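Local coordinates for LPXTG cell wall surface protein (Streptococcus gordonii, PDB 7AVK) that probably serves as a cell-wall-anchored adhesin of variable length, in which tandem SHIRT domains, including this one, extend the binding region away from the bacterial surface, at residues 38-42 / 72-76; 49-55 / 79-83; 6-10 / 22-27; 1-5 / 68-72. All blocks are in the same frame, centred on the assembly; numbering follows the deposited sequence. Where two conformers were deposited one is given.

Contact 1 (38-42 / 72-76)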
loop_
_atom_site.group_PDB
_atom_site.type_symbol
_atom_site.label_atom_id
_atom_site.label_comp_id
_atom_site.label_asym_id
_atom_site.label_seq_id
_atom_site.Cartn_x
_atom_site.Cartn_y
_atom_site.Cartn_z
ATOM N N GLN A 38 13.989 7.712 -8.050
ATOM C CA GLN A 38 13.341 6.413 -7.836
ATOM C C GLN A 38 12.763 6.303 -6.405
ATOM O O GLN A 38 13.456 6.705 -5.447
ATOM C CB GLN A 38 14.377 5.317 -8.023
ATOM C CG GLN A 38 13.902 3.960 -7.888
ATOM C CD GLN A 38 14.980 2.951 -8.197
ATOM O OE1 GLN A 38 15.785 3.121 -9.123
ATOM N NE2 GLN A 38 15.015 1.887 -7.413
ATOM N N VAL A 39 11.505 5.702 -6.280
ATOM C CA VAL A 39 10.768 5.505 -5.027
ATOM C C VAL A 39 10.350 4.054 -4.873
ATOM O O VAL A 39 9.983 3.387 -5.823
ATOM C CB VAL A 39 9.641 6.523 -4.747
ATOM C CG1 VAL A 39 10.193 7.876 -4.553
ATOM C CG2 VAL A 39 8.682 6.575 -5.881
ATOM N N THR A 40 10.356 3.598 -3.608
ATOM C CA THR A 40 10.011 2.268 -3.219
ATOM C C THR A 40 8.892 2.381 -2.214
ATOM O O THR A 40 8.986 3.232 -1.308
ATOM C CB THR A 40 11.265 1.644 -2.530
ATOM O OG1 THR A 40 12.417 1.862 -3.333
ATOM C CG2 THR A 40 11.044 0.200 -2.176
ATOM N N PRO A 41 7.832 1.581 -2.312
ATOM C CA PRO A 41 6.717 1.736 -1.379
ATOM C C PRO A 41 7.146 1.410 0.051
ATOM O O PRO A 41 7.973 0.550 0.308
ATOM C CB PRO A 41 5.658 0.765 -1.887
ATOM C CG PRO A 41 6.467 -0.303 -2.621
ATOM C CD PRO A 41 7.591 0.482 -3.272
ATOM N N THR A 42 6.512 2.105 1.006
ATOM C CA THR A 42 6.736 1.822 2.407
ATOM C C THR A 42 6.048 0.522 2.791
ATOM O O THR A 42 4.877 0.323 2.490
ATOM C CB THR A 42 6.181 2.977 3.244
ATOM O OG1 THR A 42 6.793 4.192 2.812
ATOM C CG2 THR A 42 6.361 2.755 4.733
ATOM N N ASP A 72 2.778 12.469 -9.746
ATOM C CA ASP A 72 2.814 11.805 -8.455
ATOM C C ASP A 72 2.571 10.314 -8.679
ATOM O O ASP A 72 1.983 9.915 -9.665
ATOM C CB ASP A 72 1.736 12.351 -7.517
ATOM C CG ASP A 72 1.887 13.777 -7.212
ATOM O OD1 ASP A 72 3.037 14.251 -7.195
ATOM O OD2 ASP A 72 0.893 14.444 -6.918
ATOM N N VAL A 73 3.045 9.501 -7.734
ATOM C CA VAL A 73 3.132 8.038 -7.801
ATOM C C VAL A 73 2.054 7.507 -6.851
ATOM O O VAL A 73 1.928 8.048 -5.753
ATOM C CB VAL A 73 4.554 7.532 -7.381
ATOM C CG1 VAL A 73 4.589 6.001 -7.189
ATOM C CG2 VAL A 73 5.524 8.016 -8.422
ATOM N N LYS A 74 1.355 6.386 -7.226
ATOM C CA LYS A 74 0.536 5.632 -6.291
ATOM C C LYS A 74 0.980 4.176 -6.300
ATOM O O LYS A 74 1.035 3.534 -7.356
ATOM C CB LYS A 74 -0.955 5.710 -6.627
ATOM C CG LYS A 74 -1.809 4.890 -5.662
ATOM C CD LYS A 74 -3.332 4.856 -5.923
ATOM C CE LYS A 74 -3.971 6.213 -5.718
ATOM N NZ LYS A 74 -5.431 6.114 -5.811
ATOM N N PHE A 75 1.234 3.645 -5.109
ATOM C CA PHE A 75 1.474 2.217 -4.920
ATOM C C PHE A 75 0.219 1.602 -4.303
ATOM O O PHE A 75 -0.278 2.087 -3.292
ATOM C CB PHE A 75 2.656 2.025 -3.957
ATOM C CG PHE A 75 3.952 2.494 -4.529
ATOM C CD1 PHE A 75 4.588 1.749 -5.528
ATOM C CD2 PHE A 75 4.578 3.636 -4.046
ATOM C CE1 PHE A 75 5.824 2.154 -6.081
ATOM C CE2 PHE A 75 5.840 4.027 -4.570
ATOM C CZ PHE A 75 6.423 3.295 -5.596
ATOM N N VAL A 76 -0.260 0.518 -4.927
ATOM C CA VAL A 76 -1.475 -0.190 -4.489
ATOM C C VAL A 76 -1.038 -1.498 -3.850
ATOM O O VAL A 76 -0.377 -2.332 -4.494
ATOM C CB VAL A 76 -2.412 -0.431 -5.668
ATOM C CG1 VAL A 76 -3.620 -1.246 -5.198
ATOM C CG2 VAL A 76 -2.855 0.905 -6.280
#

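Contact 2 (49-55 / 79-83)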
loop_
_atom_site.group_PDB
_atom_site.type_symbol
_atom_site.label_atom_id
_atom_site.label_comp_id
_atom_site.label_asym_id
_atom_site.label_seq_id
_atom_site.Cartn_x
_atom_site.Cartn_y
_atom_site.Cartn_z
ATOM N N VAL A 49 -2.778 -9.365 10.041
ATOM C CA VAL A 49 -3.756 -8.818 11.006
ATOM C C VAL A 49 -4.737 -9.943 11.297
ATOM O O VAL A 49 -5.424 -10.389 10.374
ATOM C CB VAL A 49 -4.493 -7.576 10.489
ATOM C CG1 VAL A 49 -5.689 -7.233 11.367
ATOM C CG2 VAL A 49 -3.529 -6.414 10.376
ATOM N N LYS A 50 -4.800 -10.392 12.543
ATOM C CA LYS A 50 -5.722 -11.460 12.946
ATOM C C LYS A 50 -7.039 -10.821 13.363
ATOM O O LYS A 50 -6.975 -9.826 14.091
ATOM C CB LYS A 50 -5.168 -12.302 14.102
ATOM C CG LYS A 50 -4.049 -13.259 13.725
ATOM C CD LYS A 50 -4.559 -14.631 13.333
ATOM C CE LYS A 50 -3.492 -15.668 13.041
ATOM N NZ LYS A 50 -2.388 -15.170 12.185
ATOM N N THR A 51 -8.166 -11.378 12.943
ATOM C CA THR A 51 -9.523 -10.887 13.281
ATOM C C THR A 51 -10.284 -12.065 13.878
ATOM O O THR A 51 -9.739 -13.172 13.858
ATOM C CB THR A 51 -10.247 -10.305 12.052
ATOM O OG1 THR A 51 -10.611 -11.364 11.172
ATOM C CG2 THR A 51 -9.407 -9.292 11.308
ATOM N N SER A 52 -11.493 -11.807 14.371
ATOM C CA SER A 52 -12.318 -12.893 14.896
ATOM C C SER A 52 -12.676 -13.900 13.805
ATOM O O SER A 52 -12.876 -15.086 14.093
ATOM C CB SER A 52 -13.589 -12.326 15.542
ATOM O OG SER A 52 -14.492 -11.841 14.559
ATOM N N GLU A 53 -12.736 -13.455 12.548
ATOM C CA GLU A 53 -13.148 -14.305 11.438
ATOM C C GLU A 53 -11.985 -14.946 10.698
ATOM O O GLU A 53 -12.194 -15.942 9.991
ATOM C CB GLU A 53 -13.968 -13.503 10.427
ATOM C CG GLU A 53 -15.064 -12.673 11.052
ATOM C CD GLU A 53 -14.830 -11.186 10.872
ATOM O OE1 GLU A 53 -14.034 -10.623 11.662
ATOM O OE2 GLU A 53 -15.432 -10.585 9.946
ATOM N N GLY A 54 -10.741 -14.511 10.901
ATOM C CA GLY A 54 -9.611 -15.138 10.201
ATOM C C GLY A 54 -8.384 -14.254 10.160
ATOM O O GLY A 54 -8.136 -13.557 11.138
ATOM N N THR A 55 -7.629 -14.293 9.068
ATOM C CA THR A 55 -6.389 -13.522 8.977
ATOM C C THR A 55 -6.346 -12.701 7.688
ATOM O O THR A 55 -6.735 -13.229 6.645
ATOM C CB THR A 55 -5.175 -14.452 8.996
ATOM O OG1 THR A 55 -5.351 -15.310 10.118
ATOM C CG2 THR A 55 -3.866 -13.714 9.114
ATOM N N TRP A 79 -4.211 -6.952 0.209
ATOM C CA TRP A 79 -4.310 -7.810 1.408
ATOM C C TRP A 79 -5.190 -8.974 0.990
ATOM O O TRP A 79 -6.161 -8.736 0.396
ATOM C CB TRP A 79 -4.842 -7.023 2.592
ATOM C CG TRP A 79 -3.898 -6.004 3.132
ATOM C CD1 TRP A 79 -3.626 -4.775 2.614
ATOM C CD2 TRP A 79 -3.122 -6.125 4.336
ATOM N NE1 TRP A 79 -2.733 -4.124 3.418
ATOM C CE2 TRP A 79 -2.407 -4.922 4.481
ATOM C CE3 TRP A 79 -2.976 -7.120 5.305
ATOM C CZ2 TRP A 79 -1.540 -4.698 5.548
ATOM C CZ3 TRP A 79 -2.128 -6.899 6.363
ATOM C CH2 TRP A 79 -1.421 -5.705 6.477
ATOM N N GLU A 80 -4.936 -10.162 1.483
ATOM C CA GLU A 80 -5.781 -11.344 1.221
ATOM C C GLU A 80 -6.407 -11.794 2.537
ATOM O O GLU A 80 -5.742 -11.841 3.479
ATOM C CB GLU A 80 -4.959 -12.479 0.624
ATOM C CG GLU A 80 -4.175 -12.113 -0.625
ATOM C CD GLU A 80 -4.986 -11.940 -1.896
ATOM O OE1 GLU A 80 -6.192 -12.221 -1.878
ATOM O OE2 GLU A 80 -4.395 -11.532 -2.905
ATOM N N PHE A 81 -7.637 -12.225 2.546
ATOM C CA PHE A 81 -8.333 -12.720 3.734
ATOM C C PHE A 81 -8.504 -14.232 3.665
ATOM O O PHE A 81 -8.889 -14.764 2.615
ATOM C CB PHE A 81 -9.729 -12.099 3.842
ATOM C CG PHE A 81 -10.494 -12.518 5.040
ATOM C CD1 PHE A 81 -10.146 -12.051 6.306
ATOM C CD2 PHE A 81 -11.575 -13.380 4.907
ATOM C CE1 PHE A 81 -10.864 -12.434 7.425
ATOM C CE2 PHE A 81 -12.312 -13.753 6.033
ATOM C CZ PHE A 81 -11.935 -13.274 7.296
ATOM N N THR A 82 -8.208 -14.915 4.760
ATOM C CA THR A 82 -8.472 -16.343 4.895
ATOM C C THR A 82 -9.269 -16.561 6.170
ATOM O O THR A 82 -8.855 -16.116 7.239
ATOM C CB THR A 82 -7.161 -17.131 4.952
ATOM O OG1 THR A 82 -6.486 -16.823 6.173
ATOM C CG2 THR A 82 -6.259 -16.781 3.789
ATOM N N ALA A 83 -10.408 -17.237 6.066
ATOM C CA ALA A 83 -11.322 -17.337 7.193
ATOM C C ALA A 83 -10.933 -18.470 8.137
ATOM O O ALA A 83 -10.503 -19.539 7.701
ATOM C CB ALA A 83 -12.751 -17.545 6.703
#

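Contact 3 (6-10 / 22-27)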
loop_
_atom_site.group_PDB
_atom_site.type_symbol
_atom_site.label_atom_id
_atom_site.label_comp_id
_atom_site.label_asym_id
_atom_site.label_seq_id
_atom_site.Cartn_x
_atom_site.Cartn_y
_atom_site.Cartn_z
ATOM N N VAL A 6 2.048 8.167 -2.892
ATOM C CA VAL A 6 0.999 7.789 -1.973
ATOM C C VAL A 6 0.763 6.289 -2.050
ATOM O O VAL A 6 1.127 5.629 -3.027
ATOM C CB VAL A 6 -0.318 8.564 -2.218
ATOM C CG1 VAL A 6 -0.015 10.071 -2.386
ATOM C CG2 VAL A 6 -1.116 8.002 -3.372
ATOM N N HIS A 7 0.093 5.771 -1.013
ATOM C CA HIS A 7 -0.224 4.370 -0.877
ATOM C C HIS A 7 -1.729 4.200 -0.823
ATOM O O HIS A 7 -2.432 5.021 -0.225
ATOM C CB HIS A 7 0.407 3.781 0.394
ATOM C CG HIS A 7 1.907 3.995 0.481
ATOM N ND1 HIS A 7 2.485 5.186 0.851
ATOM C CD2 HIS A 7 2.942 3.151 0.244
ATOM C CE1 HIS A 7 3.808 5.040 0.844
ATOM N NE2 HIS A 7 4.138 3.813 0.443
ATOM N N GLU A 8 -2.227 3.098 -1.377
ATOM C CA GLU A 8 -3.611 2.691 -1.268
ATOM C C GLU A 8 -3.629 1.202 -1.000
ATOM O O GLU A 8 -2.833 0.469 -1.592
ATOM C CB GLU A 8 -4.379 3.007 -2.567
ATOM C CG GLU A 8 -5.861 2.557 -2.488
ATOM C CD GLU A 8 -6.719 2.895 -3.640
ATOM O OE1 GLU A 8 -6.296 3.432 -4.682
ATOM O OE2 GLU A 8 -7.915 2.460 -3.648
ATOM N N PHE A 9 -4.559 0.744 -0.138
ATOM C CA PHE A 9 -4.783 -0.672 0.062
ATOM C C PHE A 9 -6.091 -1.110 -0.587
ATOM O O PHE A 9 -7.068 -0.375 -0.552
ATOM C CB PHE A 9 -4.855 -1.029 1.555
ATOM C CG PHE A 9 -3.556 -0.922 2.332
ATOM C CD1 PHE A 9 -2.303 -0.996 1.765
ATOM C CD2 PHE A 9 -3.632 -0.823 3.718
ATOM C CE1 PHE A 9 -1.158 -0.965 2.553
ATOM C CE2 PHE A 9 -2.523 -0.824 4.504
ATOM C CZ PHE A 9 -1.289 -0.906 3.938
ATOM N N VAL A 10 -6.080 -2.329 -1.110
ATOM C CA VAL A 10 -7.266 -3.015 -1.610
ATOM C C VAL A 10 -7.317 -4.408 -1.012
ATOM O O VAL A 10 -6.301 -4.990 -0.618
ATOM C CB VAL A 10 -7.276 -3.104 -3.155
ATOM C CG1 VAL A 10 -7.320 -1.688 -3.768
ATOM C CG2 VAL A 10 -6.147 -3.908 -3.707
ATOM N N VAL A 22 -6.773 -3.009 9.321
ATOM C CA VAL A 22 -5.870 -3.059 8.173
ATOM C C VAL A 22 -5.668 -1.670 7.580
ATOM O O VAL A 22 -4.526 -1.271 7.273
ATOM C CB VAL A 22 -6.364 -4.046 7.107
ATOM C CG1 VAL A 22 -5.531 -3.902 5.832
ATOM C CG2 VAL A 22 -6.355 -5.487 7.623
ATOM N N LYS A 23 -6.762 -0.915 7.408
ATOM C CA LYS A 23 -6.644 0.428 6.853
ATOM C C LYS A 23 -5.661 1.283 7.656
ATOM O O LYS A 23 -4.933 2.100 7.085
ATOM C CB LYS A 23 -8.004 1.126 6.762
ATOM C CG LYS A 23 -9.015 0.446 5.877
ATOM C CD LYS A 23 -10.482 1.115 6.204
ATOM C CE LYS A 23 -11.486 0.586 5.257
ATOM N NZ LYS A 23 -12.807 1.093 5.683
ATOM N N ALA A 24 -5.641 1.107 8.985
ATOM C CA ALA A 24 -4.788 1.905 9.841
ATOM C C ALA A 24 -3.295 1.660 9.603
ATOM O O ALA A 24 -2.464 2.443 10.092
ATOM C CB ALA A 24 -5.124 1.608 11.293
ATOM N N LEU A 25 -2.946 0.592 8.890
ATOM C CA LEU A 25 -1.566 0.313 8.543
ATOM C C LEU A 25 -1.111 1.023 7.269
ATOM O O LEU A 25 0.029 0.858 6.839
ATOM C CB LEU A 25 -1.348 -1.202 8.441
ATOM C CG LEU A 25 -1.598 -1.956 9.722
ATOM C CD1 LEU A 25 -1.669 -3.473 9.448
ATOM C CD2 LEU A 25 -0.552 -1.611 10.769
ATOM N N LEU A 26 -1.990 1.815 6.649
ATOM C CA LEU A 26 -1.616 2.508 5.415
ATOM C C LEU A 26 -0.465 3.470 5.690
ATOM O O LEU A 26 -0.610 4.351 6.571
ATOM C CB LEU A 26 -2.814 3.273 4.865
ATOM C CG LEU A 26 -2.610 3.811 3.446
ATOM C CD1 LEU A 26 -2.577 2.689 2.446
ATOM C CD2 LEU A 26 -3.709 4.809 3.110
ATOM N N PRO A 27 0.643 3.383 4.979
ATOM C CA PRO A 27 1.763 4.303 5.251
ATOM C C PRO A 27 1.438 5.735 4.832
ATOM O O PRO A 27 0.631 5.987 3.927
ATOM C CB PRO A 27 2.906 3.763 4.389
ATOM C CG PRO A 27 2.576 2.299 4.247
ATOM C CD PRO A 27 1.062 2.282 4.076
HETATM O O HOH W 1 0.427 7.215 1.474
#

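Contact 4 (1-5 / 68-72)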
loop_
_atom_site.group_PDB
_atom_site.type_symbol
_atom_site.label_atom_id
_atom_site.label_comp_id
_atom_site.label_asym_id
_atom_site.label_seq_id
_atom_site.Cartn_x
_atom_site.Cartn_y
_atom_site.Cartn_z
ATOM N N VAL A 1 9.420 20.813 -10.387
ATOM C CA VAL A 1 8.150 20.436 -9.774
ATOM C C VAL A 1 8.310 19.320 -8.737
ATOM O O VAL A 1 8.965 18.304 -8.983
ATOM C CB VAL A 1 7.133 19.981 -10.837
ATOM C CG1 VAL A 1 5.861 19.475 -10.175
ATOM C CG2 VAL A 1 6.826 21.116 -11.801
ATOM N N THR A 2 7.830 19.572 -7.481
ATOM C CA THR A 2 7.884 18.574 -6.422
ATOM C C THR A 2 6.757 17.573 -6.615
ATOM O O THR A 2 5.652 17.922 -7.034
ATOM C CB THR A 2 7.776 19.256 -5.057
ATOM O OG1 THR A 2 8.739 20.314 -4.997
ATOM C CG2 THR A 2 8.052 18.283 -3.952
ATOM N N HIS A 3 7.053 16.306 -6.339
ATOM C CA HIS A 3 6.052 15.245 -6.411
ATOM C C HIS A 3 6.023 14.451 -5.114
ATOM O O HIS A 3 6.846 14.634 -4.227
ATOM C CB HIS A 3 6.335 14.336 -7.600
ATOM C CG HIS A 3 6.153 15.022 -8.906
ATOM N ND1 HIS A 3 4.907 15.365 -9.390
ATOM C CD2 HIS A 3 7.059 15.414 -9.834
ATOM C CE1 HIS A 3 5.066 15.949 -10.570
ATOM N NE2 HIS A 3 6.358 15.991 -10.858
ATOM N N LYS A 4 5.031 13.568 -5.009
ATOM C CA LYS A 4 4.861 12.712 -3.861
ATOM C C LYS A 4 4.499 11.311 -4.335
ATOM O O LYS A 4 4.060 11.119 -5.469
ATOM C CB LYS A 4 3.810 13.246 -2.920
ATOM C CG LYS A 4 2.432 13.319 -3.505
ATOM C CD LYS A 4 1.449 13.968 -2.553
ATOM C CE LYS A 4 0.097 14.287 -3.235
ATOM N NZ LYS A 4 -0.679 15.346 -2.529
ATOM N N ALA A 5 4.643 10.357 -3.430
ATOM C CA ALA A 5 4.171 9.002 -3.640
ATOM C C ALA A 5 3.190 8.691 -2.516
ATOM O O ALA A 5 3.463 8.940 -1.327
ATOM C CB ALA A 5 5.299 7.996 -3.609
ATOM N N VAL A 68 10.152 8.699 -10.716
ATOM C CA VAL A 68 9.277 9.852 -10.920
ATOM C C VAL A 68 9.575 10.504 -12.261
ATOM O O VAL A 68 10.739 10.754 -12.614
ATOM C CB VAL A 68 9.442 10.825 -9.769
ATOM C CG1 VAL A 68 8.586 12.092 -9.949
ATOM C CG2 VAL A 68 9.102 10.167 -8.431
ATOM N N ASN A 69 8.504 10.809 -13.005
ATOM C CA ASN A 69 8.646 11.412 -14.314
ATOM C C ASN A 69 7.382 12.191 -14.653
ATOM O O ASN A 69 6.573 11.774 -15.490
ATOM C CB ASN A 69 8.920 10.321 -15.347
ATOM C CG ASN A 69 8.978 10.846 -16.750
ATOM O OD1 ASN A 69 9.500 11.937 -16.985
ATOM N ND2 ASN A 69 8.432 10.089 -17.702
ATOM N N GLY A 70 7.181 13.310 -13.979
ATOM C CA GLY A 70 6.134 14.238 -14.341
ATOM C C GLY A 70 4.827 14.080 -13.591
ATOM O O GLY A 70 3.939 14.922 -13.755
ATOM N N SER A 71 4.684 13.054 -12.748
ATOM C CA SER A 71 3.444 12.783 -12.037
ATOM C C SER A 71 3.740 12.260 -10.637
ATOM O O SER A 71 4.777 11.682 -10.382
ATOM C CB SER A 71 2.593 11.728 -12.770
ATOM O OG SER A 71 2.323 12.146 -14.090
ATOM N N ASP A 72 2.778 12.469 -9.746
ATOM C CA ASP A 72 2.814 11.805 -8.455
ATOM C C ASP A 72 2.571 10.314 -8.679
ATOM O O ASP A 72 1.983 9.915 -9.665
ATOM C CB ASP A 72 1.736 12.351 -7.517
ATOM C CG ASP A 72 1.887 13.777 -7.212
ATOM O OD1 ASP A 72 3.037 14.251 -7.195
ATOM O OD2 ASP A 72 0.893 14.444 -6.918
#

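Contact 1 (38-42 / 72-76)
Pro41 lies over one face of the Phe75 ring, a CH-pi contact at the buried join between the five-stranded mixed sheet of this SHIRT domain and the segment that leaves strand 38-39. The pyrrolidine approaches with CD 3.8 Å from the ring centroid and only 16° off its normal, while Pro41 CB comes within 3.6 Å of Phe75 CG. Two corners of the proline thus meet two parts of the aromatic face, and the side chains cross at about a right angle. The first torsion of Phe75 (chi1 -67°) sets CG anti to the carbonyl carbon, carrying the ring off strand 73-82 toward residues 39-41. Its far end reaches Val39, where Phe75 CZ is 3.6 Å from the backbone atom Val39 O. Val39 CG2 also approaches this end of the ring, and on the face opposite Pro41 lies Val73 CG1; both valines were modelled in two conformers, so the fine detail of their packing is less certain. No hydrogen bond links the two segments, and the backbones are fixed from elsewhere: Phe75 pairs with Val6 and Glu8 of strand 3-11, whereas Val39 pairs with Glu66. The side chain of Pro41 comes to about 5 Å from a bound isothiocyanate; Tyr61, one of the isothiocyanate-lining residues, packs on both Pro41 and Phe75. Just beyond the proline, the backbone atom Thr42 O is hydrogen-bonded to the hydroxyl OH of Tyr61.

Contact 2 (49-55 / 79-83)
A beta hairpin joins strands 48-50 and 55-61, and its turn packs against the end of strand 73-82. On the outgoing strand, Thr55 pairs with Thr82 of strand 73-82 as an antiparallel hydrogen-bonded pair: Thr55 N donates to Thr82 O over 2.9 Å, and Thr82 N returns a bond of 2.9 Å to Thr55 O. Gly54 has no side chain to hold the strands apart, and its CA makes a CA-H...O contact of 3.2 Å with Thr82 O. Phe81 lies beside the turn. With CG anti to the backbone N (chi1 -178°), its ring reaches toward the loop and presents its edge, with Glu53 CB 3.7 Å from Phe81 CZ and Thr51 OG1 3.9 Å from Phe81 CE1. The hydroxyl OG1 of Thr51 also accepts from Glu53 N, which makes an ST turn, and Thr51 N bonds to Gly54 O across the turn at 2.8 Å. Away from the loop, Phe81 meets the ring of Trp56 and makes a cation-pi contact with Lys16. Deeper in the domain Val49 CG2 approaches Trp79 CZ3 at 4.3 Å, and both residues rest on Val22 of helix 20-23. Mutual bonding of Thr51 and Gly54, though weak in the direction Gly54 N to Thr51 O, with Ser52 and Glu53 at the tip, is typical of a two-residue beta-hairpin turn.

Contact 3 (6-10 / 22-27)
Leu26 and Phe9 run antiparallel alongside one another where the segment following helix 20-23 crosses a face of the mixed beta sheet, whose parallel strands 3-11 and 73-82 are consistent with a ubiquitin-like fold. Leu26 CD1 sits over the centre of the Phe9 ring, 3.7 Å from the centroid and 9° off the normal. Leu26 CG lies anti to its own backbone N (chi1 -169°), which swings this methyl from the type I turn of Lys23 to Leu26 back to the strand, where it also lies 3.5 Å from His7 O. Phe9 is met differently at its rim: Val22 O lies near the ring plane, 3.4 Å from Phe9 CE2. Trp79 adds an edge-to-face contact with Phe9 from the neighbouring strand. Two residues earlier on the strand, the side chains of His7 and Pro27 stand roughly perpendicular, and Pro27 CB makes a CH-pi contact over the imidazole face, 3.9 Å from its centroid. With NE2 engaged by Thr42 N and ND1 by a water, the ring's rotation is probably fixed. At the ND1 edge of the imidazole, in the ring plane, this water lies 3.0 Å from His7 ND1 and donates to Pro27 O at 2.8 Å.

Contact 4 (1-5 / 68-72)
The first torsions of His3 (chi1 -67°) and Asp72 (chi1 -62°) each place CG anti to the carbonyl carbon of its own residue, which turns the imidazole and the carboxylate toward one another at the start of the domain. His3 ND1 donates to Asp72 OD1 over 3.1 Å, a His-carboxylate hydrogen bond. The oxygen lies in the ring plane of His3, yet the carboxylate is turned 76° from it, and the donor meets OD1 from above the carboxylate plane. From the opposite face of that plane Lys4 N donates to the same Asp72 OD1 at 3.0 Å. Two bonds therefore grip one oxygen, holding the carboxylate between ring and backbone. The other oxygen is near the lysine side chain: Lys4 CE is 3.8 Å from Asp72 OD2, and NZ remains 4.7 Å from OD2, a separation at which any attraction between the charges is probably modest. The loop also lies against the imidazole. Ser71 N stands 3.6 Å above one face, toward the rim, and Gly70 O is 3.5 Å from His3 CE1. Val68 CG1 packs on the carbon side of the ring, 3.7 Å from His3 CD2. The bond from Lys4 N to Asp72 OD1 precedes the regular parallel pairing, in which Val73 N bonds to Lys4 O. The 68-72 loop thus leads into strand 73-82 beside strand 3-11, while Leu33 of strand 30-33, the outer neighbour of strand 3-11, packs on both His3 and Val68.

In the fold
Contacts 1 and 3 lie near the middle of the elongated domain, 5 to 8 Å from the chain centre, and rely on CH-pi packing without a direct hydrogen bond between their segments; contact 1 is the more buried. Contacts 2 and 4, each about 17 Å out, mark opposite ends, their centres 35 Å apart. There polar bonds take over, in contact 2 between backbones of antiparallel strands, in contact 4 through a carboxylate. Strand 73-82 serves contacts 1 and 2, strand 3-11 serves contacts 3 and 4, and their parallel pairing unites all four. Asp72 lies in both contacts 1 and 4 but bonds in contact 4; Trp79 and Val49 of contact 2 pack against contact 3.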